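Local coordinates for amyloid-like protein 1 (Homo sapiens, PDB 3PMR), which probably binds heparin and takes part in cell adhesion, its E2 domain being a dimer-forming helical module of the amyloid precursor protein family, at residues 33-36 with 37-40; 77-80 with 81-85; 47-50 with 51-54. All blocks are in the same frame, centred on the assembly; numbering follows the deposited sequence.

Contact 1 (33-36 with 37-40); sequences AKMD and LEER
Met-35 lays its thioether against the carboxylate at the end of the extended Glu-38 chain, the two side chains crossing at a slant. SD stands 3.4 Å from Glu-38 OE2 and the terminal CE reaches the same oxygen at 3.7 Å. With CG opposite the backbone N (chi1 -176°), the bend at chi2 (51°) carries SD over to the carboxylate, and a further bend at chi3 turns CE toward that oxygen. Glu-39 comes to the same residue from the following position: its CG rides on Met-35 O at 3.3 Å and its OE1 lies 3.8 Å from Met-35 CG, so Met-35, though exposed, touches both acids. The backbone beneath is the compact part, with Glu-39 N donating to Met-35 O (3.0 Å, 169° at the hydrogen) and Leu-37 CG resting on Ala-33 O at 3.4 Å.

The side of Asp-36 and Glu-39 is looser and more open to solvent. There Asp-36 OD1 and Glu-39 OE2 come within 4.3 Å, a like-charge pair that probably disfavours closer approach. Glu-38 is better provided for: OE2 forms a salt bridge with Arg-149 of the second subunit, and OE1 lies close to a bound phosphate ion, probably from the crystallisation liquor. Ala-33, Lys-34 and Leu-37 pack on helix 64-119. The arrangement is that of regular i to i+3 and i to i+4 neighbours on an amphipathic helix of the helical E2 domain, one face laid on a partner helix and an acid on the flank reaching the dimer mate.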
ATOM      1  N   ALA B  33       9.157  -1.793   9.433  1.00 29.88           N
ATOM      2  CA  ALA B  33       8.852  -3.147   9.846  1.00 29.37           C
ATOM      3  C   ALA B  33       8.322  -3.944   8.649  1.00 36.54           C
ATOM      4  O   ALA B  33       8.695  -5.103   8.428  1.00 31.67           O
ATOM      5  CB  ALA B  33       7.815  -3.123  10.957  1.00 23.39           C
ATOM      6  N   LYS B  34       7.453  -3.312   7.873  1.00 28.86           N
ATOM      7  CA  LYS B  34       6.869  -3.961   6.712  1.00 27.59           C
ATOM      8  C   LYS B  34       7.948  -4.346   5.683  1.00 34.40           C
ATOM      9  O   LYS B  34       7.899  -5.435   5.111  1.00 27.36           O
ATOM     10  CB  LYS B  34       5.818  -3.031   6.097  1.00 25.81           C
ATOM     11  CG  LYS B  34       5.019  -3.630   4.966  1.00 31.32           C
ATOM     12  CD  LYS B  34       3.863  -2.707   4.555  1.00 43.44           C
ATOM     13  CE  LYS B  34       3.266  -3.148   3.218  1.00 66.69           C
ATOM     14  NZ  LYS B  34       2.119  -2.309   2.757  1.00 58.14           N
ATOM     15  N   MET B  35       8.930  -3.474   5.467  1.00 31.69           N
ATOM     16  CA  MET B  35       9.997  -3.763   4.504  1.00 28.16           C
ATOM     17  C   MET B  35      10.920  -4.866   5.034  1.00 34.53           C
ATOM     18  O   MET B  35      11.334  -5.749   4.283  1.00 29.51           O
ATOM     19  CB  MET B  35      10.799  -2.488   4.187  1.00 26.01           C
ATOM     20  CG  MET B  35      11.892  -2.661   3.114  1.00 42.57           C
ATOM     21  SD  MET B  35      11.329  -3.445   1.549  1.00 47.34           S
ATOM     22  CE  MET B  35      10.248  -2.117   0.828  1.00 46.14           C
ATOM     23  N   ASP B  36      11.234  -4.823   6.325  1.00 28.11           N
ATOM     24  CA  ASP B  36      12.073  -5.856   6.929  1.00 32.17           C
ATOM     25  C   ASP B  36      11.446  -7.236   6.731  1.00 32.79           C
ATOM     26  O   ASP B  36      12.131  -8.190   6.366  1.00 32.69           O
ATOM     27  CB  ASP B  36      12.256  -5.621   8.430  1.00 35.11           C
ATOM     28  CG  ASP B  36      13.186  -4.455   8.738  1.00 59.18           C
ATOM     29  OD1 ASP B  36      14.176  -4.260   7.996  1.00 65.57           O
ATOM     30  OD2 ASP B  36      12.938  -3.743   9.736  1.00 64.30           O
ATOM     31  N   LEU B  37      10.147  -7.345   6.975  1.00 27.11           N
ATOM     32  CA  LEU B  37       9.458  -8.624   6.826  1.00 24.92           C
ATOM     33  C   LEU B  37       9.320  -9.051   5.370  1.00 27.83           C
ATOM     34  O   LEU B  37       9.299 -10.248   5.069  1.00 32.21           O
ATOM     35  CB  LEU B  37       8.075  -8.563   7.473  1.00 21.64           C
ATOM     36  CG  LEU B  37       8.075  -8.436   9.001  1.00 37.89           C
ATOM     37  CD1 LEU B  37       6.637  -8.411   9.509  1.00 35.67           C
ATOM     38  CD2 LEU B  37       8.833  -9.603   9.614  1.00 32.17           C
ATOM     39  N   GLU B  38       9.210  -8.072   4.473  1.00 27.25           N
ATOM     40  CA  GLU B  38       9.096  -8.339   3.043  1.00 27.64           C
ATOM     41  C   GLU B  38      10.377  -9.034   2.586  1.00 28.60           C
ATOM     42  O   GLU B  38      10.343 -10.065   1.911  1.00 26.90           O
ATOM     43  CB  GLU B  38       8.936  -7.016   2.277  1.00 29.18           C
ATOM     44  CG  GLU B  38       8.942  -7.158   0.756  1.00 39.07           C
ATOM     45  CD  GLU B  38       8.842  -5.816   0.039  1.00 54.30           C
ATOM     46  OE1 GLU B  38       7.810  -5.133   0.204  1.00 47.70           O
ATOM     47  OE2 GLU B  38       9.792  -5.443  -0.684  1.00 47.87           O
ATOM     48  N   GLU B  39      11.499  -8.440   2.970  1.00 21.44           N
ATOM     49  CA  GLU B  39      12.833  -8.935   2.635  1.00 29.51           C
ATOM     50  C   GLU B  39      13.126 -10.293   3.254  1.00 25.95           C
ATOM     51  O   GLU B  39      13.690 -11.181   2.607  1.00 30.18           O
ATOM     52  CB  GLU B  39      13.890  -7.931   3.112  1.00 31.67           C
ATOM     53  CG  GLU B  39      13.908  -6.627   2.333  1.00 63.28           C
ATOM     54  CD  GLU B  39      14.806  -5.576   2.966  1.00 94.68           C
ATOM     55  OE1 GLU B  39      15.107  -4.565   2.291  1.00 98.12           O
ATOM     56  OE2 GLU B  39      15.202  -5.755   4.140  1.00119.99           O
ATOM     57  N   ARG B  40      12.748 -10.450   4.514  1.00 25.27           N
ATOM     58  CA  ARG B  40      12.973 -11.703   5.222  1.00 29.39           C
ATOM     59  C   ARG B  40      12.225 -12.846   4.530  1.00 28.37           C
ATOM     60  O   ARG B  40      12.768 -13.925   4.306  1.00 23.80           O
ATOM     61  CB  ARG B  40      12.497 -11.559   6.670  1.00 27.28           C
ATOM     62  CG  ARG B  40      12.721 -12.786   7.544  1.00 44.77           C
ATOM     63  CD  ARG B  40      12.177 -12.550   8.951  1.00 38.07           C
ATOM     64  NE  ARG B  40      12.859 -11.444   9.618  1.00 52.17           N
ATOM     65  CZ  ARG B  40      12.484 -10.936  10.790  1.00 61.18           C
ATOM     66  NH1 ARG B  40      11.427 -11.434  11.426  1.00 39.55           N
ATOM     67  NH2 ARG B  40      13.163  -9.927  11.329  1.00 43.40           N
TER

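Contact 2 (77-80 with 81-85); sequences ILQT and LEEQV
Oxygen OE2 of Glu-82, a residue whose stem lies over the carbonyl of Leu-78, is gripped twice from the second subunit, by a salt bridge to Arg-166 NE and a hydrogen bond with Tyr-151 OH. The carboxylate is buried, so these partners probably compensate its charge. Its CG stands anti to the carbonyl carbon (chi1 -77°) and lies 3.1 Å from Leu-78 O, the oxygen that Glu-82 N also engages at 2.9 Å.

Next to it Gln-79, on which Arg-166 of the second subunit packs, meets Glu-83 at an angle, the amide and carboxylate planes 31° apart. Glu-83 OE2 comes 3.5 Å from Gln-79 CG and 3.7 Å from NE2, while Glu-83 CG sits on Gln-79 O at 3.2 Å. Thr-80 and Gln-84 run alongside one another, methyl CG2 of the threonine 3.7 Å from Gln-84 NE2; Thr-80 OG1 bonds back to Ser-76 O, and Gln-84 OE1 accepts from Arg-41 NH1.

Leu-78, Leu-81 and Val-85 form the face of helix 64-119 turned to helix 26-56, packing on Val-48 and Trp-52, on Ile-45 and on Arg-41; the second subunit also reaches Leu-78 and Val-85, which thus lie between helix 26-56 and the partner.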
ATOM      1  N   ILE B  77       5.432 -27.261   2.336  1.00 24.21           N
ATOM      2  CA  ILE B  77       6.299 -26.264   2.948  1.00 25.44           C
ATOM      3  C   ILE B  77       5.853 -24.874   2.511  1.00 28.54           C
ATOM      4  O   ILE B  77       5.850 -23.940   3.305  1.00 26.64           O
ATOM      5  CB  ILE B  77       7.772 -26.456   2.544  1.00 32.44           C
ATOM      6  CG1 ILE B  77       8.351 -27.687   3.246  1.00 37.39           C
ATOM      7  CG2 ILE B  77       8.585 -25.229   2.926  1.00 30.20           C
ATOM      8  CD1 ILE B  77       9.796 -27.980   2.859  1.00 43.50           C
ATOM      9  N   LEU B  78       5.468 -24.742   1.247  1.00 22.05           N
ATOM     10  CA  LEU B  78       5.027 -23.450   0.736  1.00 29.62           C
ATOM     11  C   LEU B  78       3.670 -23.065   1.335  1.00 27.78           C
ATOM     12  O   LEU B  78       3.358 -21.889   1.472  1.00 30.31           O
ATOM     13  CB  LEU B  78       4.938 -23.476  -0.788  1.00 26.10           C
ATOM     14  CG  LEU B  78       6.280 -23.485  -1.539  1.00 32.94           C
ATOM     15  CD1 LEU B  78       6.016 -23.713  -3.031  1.00 28.70           C
ATOM     16  CD2 LEU B  78       7.027 -22.180  -1.309  1.00 23.73           C
ATOM     17  N   GLN B  79       2.870 -24.064   1.686  1.00 28.71           N
ATOM     18  CA  GLN B  79       1.565 -23.824   2.299  1.00 34.82           C
ATOM     19  C   GLN B  79       1.819 -23.196   3.667  1.00 23.56           C
ATOM     20  O   GLN B  79       1.213 -22.192   4.031  1.00 35.53           O
ATOM     21  CB  GLN B  79       0.817 -25.146   2.487  1.00 34.36           C
ATOM     22  CG  GLN B  79      -0.461 -25.021   3.295  1.00 44.13           C
ATOM     23  CD  GLN B  79      -1.676 -24.890   2.418  1.00 71.97           C
ATOM     24  OE1 GLN B  79      -2.147 -25.873   1.846  1.00 83.38           O
ATOM     25  NE2 GLN B  79      -2.187 -23.672   2.289  1.00 70.75           N
ATOM     26  N   THR B  80       2.721 -23.812   4.417  1.00 25.41           N
ATOM     27  CA  THR B  80       3.088 -23.333   5.745  1.00 33.67           C
ATOM     28  C   THR B  80       3.673 -21.922   5.677  1.00 34.61           C
ATOM     29  O   THR B  80       3.359 -21.071   6.509  1.00 30.89           O
ATOM     30  CB  THR B  80       4.128 -24.269   6.409  1.00 30.01           C
ATOM     31  OG1 THR B  80       3.565 -25.576   6.558  1.00 36.53           O
ATOM     32  CG2 THR B  80       4.533 -23.743   7.772  1.00 33.61           C
ATOM     33  N   LEU B  81       4.516 -21.672   4.681  1.00 26.65           N
ATOM     34  CA  LEU B  81       5.140 -20.359   4.538  1.00 28.39           C
ATOM     35  C   LEU B  81       4.104 -19.290   4.156  1.00 27.09           C
ATOM     36  O   LEU B  81       4.149 -18.164   4.647  1.00 25.17           O
ATOM     37  CB  LEU B  81       6.254 -20.425   3.493  1.00 28.81           C
ATOM     38  CG  LEU B  81       7.180 -19.219   3.358  1.00 38.39           C
ATOM     39  CD1 LEU B  81       8.443 -19.639   2.606  1.00 46.00           C
ATOM     40  CD2 LEU B  81       6.464 -18.102   2.633  1.00 64.47           C
ATOM     41  N   GLU B  82       3.178 -19.646   3.278  1.00 24.34           N
ATOM     42  CA  GLU B  82       2.140 -18.712   2.872  1.00 28.85           C
ATOM     43  C   GLU B  82       1.292 -18.312   4.083  1.00 29.66           C
ATOM     44  O   GLU B  82       0.907 -17.152   4.219  1.00 29.09           O
ATOM     45  CB  GLU B  82       1.255 -19.333   1.782  1.00 30.95           C
ATOM     46  CG  GLU B  82       1.893 -19.341   0.380  1.00 35.90           C
ATOM     47  CD  GLU B  82       1.265 -20.370  -0.554  1.00 41.41           C
ATOM     48  OE1 GLU B  82       0.169 -20.877  -0.236  1.00 36.90           O
ATOM     49  OE2 GLU B  82       1.864 -20.667  -1.610  1.00 38.54           O
ATOM     50  N   GLU B  83       1.025 -19.273   4.963  1.00 28.61           N
ATOM     51  CA  GLU B  83       0.215 -19.035   6.159  1.00 32.59           C
ATOM     52  C   GLU B  83       0.918 -18.118   7.145  1.00 24.65           C
ATOM     53  O   GLU B  83       0.291 -17.255   7.762  1.00 28.56           O
ATOM     54  CB  GLU B  83      -0.147 -20.366   6.830  1.00 36.40           C
ATOM     55  CG  GLU B  83      -1.142 -21.189   6.024  1.00 37.30           C
ATOM     56  CD  GLU B  83      -1.314 -22.605   6.552  1.00 69.42           C
ATOM     57  OE1 GLU B  83      -0.657 -22.958   7.559  1.00 60.92           O
ATOM     58  OE2 GLU B  83      -2.108 -23.365   5.958  1.00 63.98           O
ATOM     59  N   GLN B  84       2.226 -18.299   7.280  1.00 29.91           N
ATOM     60  CA  GLN B  84       3.015 -17.468   8.173  1.00 32.99           C
ATOM     61  C   GLN B  84       3.137 -16.042   7.648  1.00 30.68           C
ATOM     62  O   GLN B  84       3.120 -15.096   8.429  1.00 33.91           O
ATOM     63  CB  GLN B  84       4.414 -18.054   8.353  1.00 28.57           C
ATOM     64  CG  GLN B  84       4.441 -19.334   9.164  1.00 34.63           C
ATOM     65  CD  GLN B  84       5.848 -19.835   9.389  1.00 59.44           C
ATOM     66  OE1 GLN B  84       6.822 -19.135   9.097  1.00 58.30           O
ATOM     67  NE2 GLN B  84       5.970 -21.047   9.923  1.00 64.00           N
ATOM     68  N   VAL B  85       3.286 -15.890   6.333  1.00 26.03           N
ATOM     69  CA  VAL B  85       3.416 -14.557   5.726  1.00 24.67           C
ATOM     70  C   VAL B  85       2.118 -13.771   5.950  1.00 26.61           C
ATOM     71  O   VAL B  85       2.124 -12.616   6.366  1.00 21.64           O
ATOM     72  CB  VAL B  85       3.686 -14.652   4.195  1.00 20.37           C
ATOM     73  CG1 VAL B  85       3.660 -13.253   3.574  1.00 22.52           C
ATOM     74  CG2 VAL B  85       5.044 -15.330   3.936  1.00 29.33           C
TER

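Contact 3 (47-50 with 51-54); sequences EVMR and EWAM
Met-49 and Trp-52 form a Met-aromatic contact along one turn of helix 26-56, with the sulfur at the edge of the indole. Met-49 SD lies 3.7 Å from Trp-52 CE3 and 5.0 Å from the centre of the six-membered ring, 79° off its normal. The two side chains run side by side in the same direction, and chi1 and chi2 of Trp-52 together turn the benzene edge of the indole to the thioether. The sulfur keeps to the rim, and the indole is also stacked by Phe-74 of helix 64-119 and by His-170 of the second subunit. Phe-167 of that subunit meets the ring at a slant, and its Leu-173 packs on Met-49, so the pair sits at the dimer interface.

Farther round the helix, Glu-47 and Glu-51 bring their carboxylates together, the planes 57° apart. Their OE2 atoms are 2.5 Å from each other, a separation that suggests that one acid group holds a proton. Glu-47 is bent at chi2, and its OE2 also closes to 3.1 Å on Glu-51 CG. Glu-51 packs on Phe-74 as well. Putting an alanine at Glu-51 would take away both the stem that meets these neighbours and the acid, and Glu-47 would probably be left without its partner and free to turn.

Beneath these side chains the i to i+4 backbone bonds of the helix fix the spacing. At the far end Met-54 N reaches Arg-50 O at 3.1 Å, with 173° at the hydrogen, and Met-54 CB rests on that oxygen.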
ATOM      1  N   GLU B  47      15.019 -19.533  -0.848  1.00 29.48           N
ATOM      2  CA  GLU B  47      15.706 -20.720  -0.346  1.00 27.14           C
ATOM      3  C   GLU B  47      14.861 -21.976  -0.573  1.00 27.97           C
ATOM      4  O   GLU B  47      15.383 -23.023  -0.950  1.00 23.23           O
ATOM      5  CB  GLU B  47      16.028 -20.546   1.140  1.00 27.53           C
ATOM      6  CG  GLU B  47      16.573 -21.792   1.846  1.00 41.61           C
ATOM      7  CD  GLU B  47      17.709 -22.480   1.081  1.00 63.00           C
ATOM      8  OE1 GLU B  47      18.613 -21.779   0.572  1.00 65.71           O
ATOM      9  OE2 GLU B  47      17.707 -23.729   0.995  1.00 63.20           O
ATOM     10  N   VAL B  48      13.555 -21.873  -0.352  1.00 23.89           N
ATOM     11  CA  VAL B  48      12.686 -23.019  -0.561  1.00 24.08           C
ATOM     12  C   VAL B  48      12.592 -23.358  -2.040  1.00 26.81           C
ATOM     13  O   VAL B  48      12.587 -24.530  -2.410  1.00 27.33           O
ATOM     14  CB  VAL B  48      11.262 -22.765  -0.030  1.00 29.26           C
ATOM     15  CG1 VAL B  48      10.348 -23.918  -0.428  1.00 25.91           C
ATOM     16  CG2 VAL B  48      11.294 -22.619   1.490  1.00 30.27           C
ATOM     17  N   MET B  49      12.514 -22.337  -2.891  1.00 26.33           N
ATOM     18  CA  MET B  49      12.406 -22.571  -4.330  1.00 21.62           C
ATOM     19  C   MET B  49      13.668 -23.234  -4.870  1.00 25.83           C
ATOM     20  O   MET B  49      13.604 -24.076  -5.761  1.00 23.81           O
ATOM     21  CB  MET B  49      12.146 -21.250  -5.073  1.00 22.75           C
ATOM     22  CG  MET B  49      10.722 -20.680  -4.877  1.00 22.48           C
ATOM     23  SD  MET B  49       9.407 -21.647  -5.680  1.00 30.39           S
ATOM     24  CE  MET B  49       7.918 -20.775  -5.119  1.00 27.44           C
ATOM     25  N   ARG B  50      14.809 -22.849  -4.314  1.00 23.30           N
ATOM     26  CA  ARG B  50      16.092 -23.404  -4.721  1.00 35.96           C
ATOM     27  C   ARG B  50      16.165 -24.888  -4.342  1.00 29.11           C
ATOM     28  O   ARG B  50      16.609 -25.716  -5.131  1.00 31.53           O
ATOM     29  CB  ARG B  50      17.214 -22.621  -4.035  1.00 36.60           C
ATOM     30  CG  ARG B  50      18.621 -23.027  -4.413  1.00 62.36           C
ATOM     31  CD  ARG B  50      19.624 -22.177  -3.641  1.00 83.36           C
ATOM     32  NE  ARG B  50      19.479 -20.757  -3.957  1.00 96.86           N
ATOM     33  CZ  ARG B  50      19.993 -20.171  -5.036  1.00101.80           C
ATOM     34  NH1 ARG B  50      20.699 -20.876  -5.912  1.00 84.77           N
ATOM     35  NH2 ARG B  50      19.791 -18.877  -5.246  1.00104.06           N
ATOM     36  N   GLU B  51      15.725 -25.211  -3.128  1.00 25.56           N
ATOM     37  CA  GLU B  51      15.727 -26.585  -2.647  1.00 29.24           C
ATOM     38  C   GLU B  51      14.794 -27.405  -3.518  1.00 34.00           C
ATOM     39  O   GLU B  51      15.112 -28.523  -3.914  1.00 34.90           O
ATOM     40  CB  GLU B  51      15.260 -26.642  -1.191  1.00 25.53           C
ATOM     41  CG  GLU B  51      16.335 -26.297  -0.179  1.00 41.64           C
ATOM     42  CD  GLU B  51      15.789 -26.198   1.231  1.00 50.96           C
ATOM     43  OE1 GLU B  51      14.720 -26.791   1.498  1.00 59.32           O
ATOM     44  OE2 GLU B  51      16.430 -25.534   2.073  1.00 52.44           O
ATOM     45  N   TRP B  52      13.637 -26.832  -3.821  1.00 25.09           N
ATOM     46  CA  TRP B  52      12.658 -27.498  -4.667  1.00 28.34           C
ATOM     47  C   TRP B  52      13.252 -27.820  -6.048  1.00 25.32           C
ATOM     48  O   TRP B  52      13.069 -28.921  -6.561  1.00 29.76           O
ATOM     49  CB  TRP B  52      11.430 -26.602  -4.815  1.00 25.24           C
ATOM     50  CG  TRP B  52      10.258 -27.259  -5.447  1.00 24.70           C
ATOM     51  CD1 TRP B  52      10.121 -28.580  -5.769  1.00 30.86           C
ATOM     52  CD2 TRP B  52       9.043 -26.619  -5.841  1.00 29.66           C
ATOM     53  NE1 TRP B  52       8.891 -28.801  -6.346  1.00 28.65           N
ATOM     54  CE2 TRP B  52       8.210 -27.612  -6.401  1.00 35.10           C
ATOM     55  CE3 TRP B  52       8.572 -25.295  -5.770  1.00 24.21           C
ATOM     56  CZ2 TRP B  52       6.933 -27.324  -6.899  1.00 31.85           C
ATOM     57  CZ3 TRP B  52       7.302 -25.011  -6.264  1.00 28.42           C
ATOM     58  CH2 TRP B  52       6.497 -26.024  -6.820  1.00 32.28           C
ATOM     59  N   ALA B  53      13.950 -26.863  -6.652  1.00 27.23           N
ATOM     60  CA  ALA B  53      14.555 -27.089  -7.962  1.00 29.57           C
ATOM     61  C   ALA B  53      15.562 -28.248  -7.894  1.00 32.91           C
ATOM     62  O   ALA B  53      15.516 -29.168  -8.712  1.00 40.42           O
ATOM     63  CB  ALA B  53      15.246 -25.811  -8.450  1.00 31.92           C
ATOM     64  N   MET B  54      16.462 -28.196  -6.914  1.00 27.92           N
ATOM     65  CA  MET B  54      17.477 -29.232  -6.706  1.00 31.00           C
ATOM     66  C   MET B  54      16.864 -30.631  -6.655  1.00 45.19           C
ATOM     67  O   MET B  54      17.292 -31.541  -7.374  1.00 38.59           O
ATOM     68  CB  MET B  54      18.218 -28.965  -5.396  1.00 39.34           C
ATOM     69  CG  MET B  54      19.608 -28.380  -5.563  1.00 68.09           C
ATOM     70  SD  MET B  54      20.202 -27.498  -4.097  1.00 94.21           S
ATOM     71  CE  MET B  54      19.756 -28.636  -2.770  1.00 78.31           C
TER

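Contacts 1 and 3 are two stations on helix 26-56, with centres about 21 Å apart, while contact 2 belongs to the next helix, 64-119. Contacts 2 and 3 meet directly across the pair of helices: Leu-78 CD1 packs at 3.7 Å on Trp-52 CZ3, and Leu-78 CD2 at 3.8 Å on Val-48 CG1. Contact 1 stays separate from contact 2, its nearest atoms about 7 Å away and the centres about 16 Å apart. All three reach the second subunit, contact 1 through a single residue and the other two more broadly, consistent with a dimer interface spread along both helices. A phosphate ion, probably from the crystallisation liquor, lies beside contact 1.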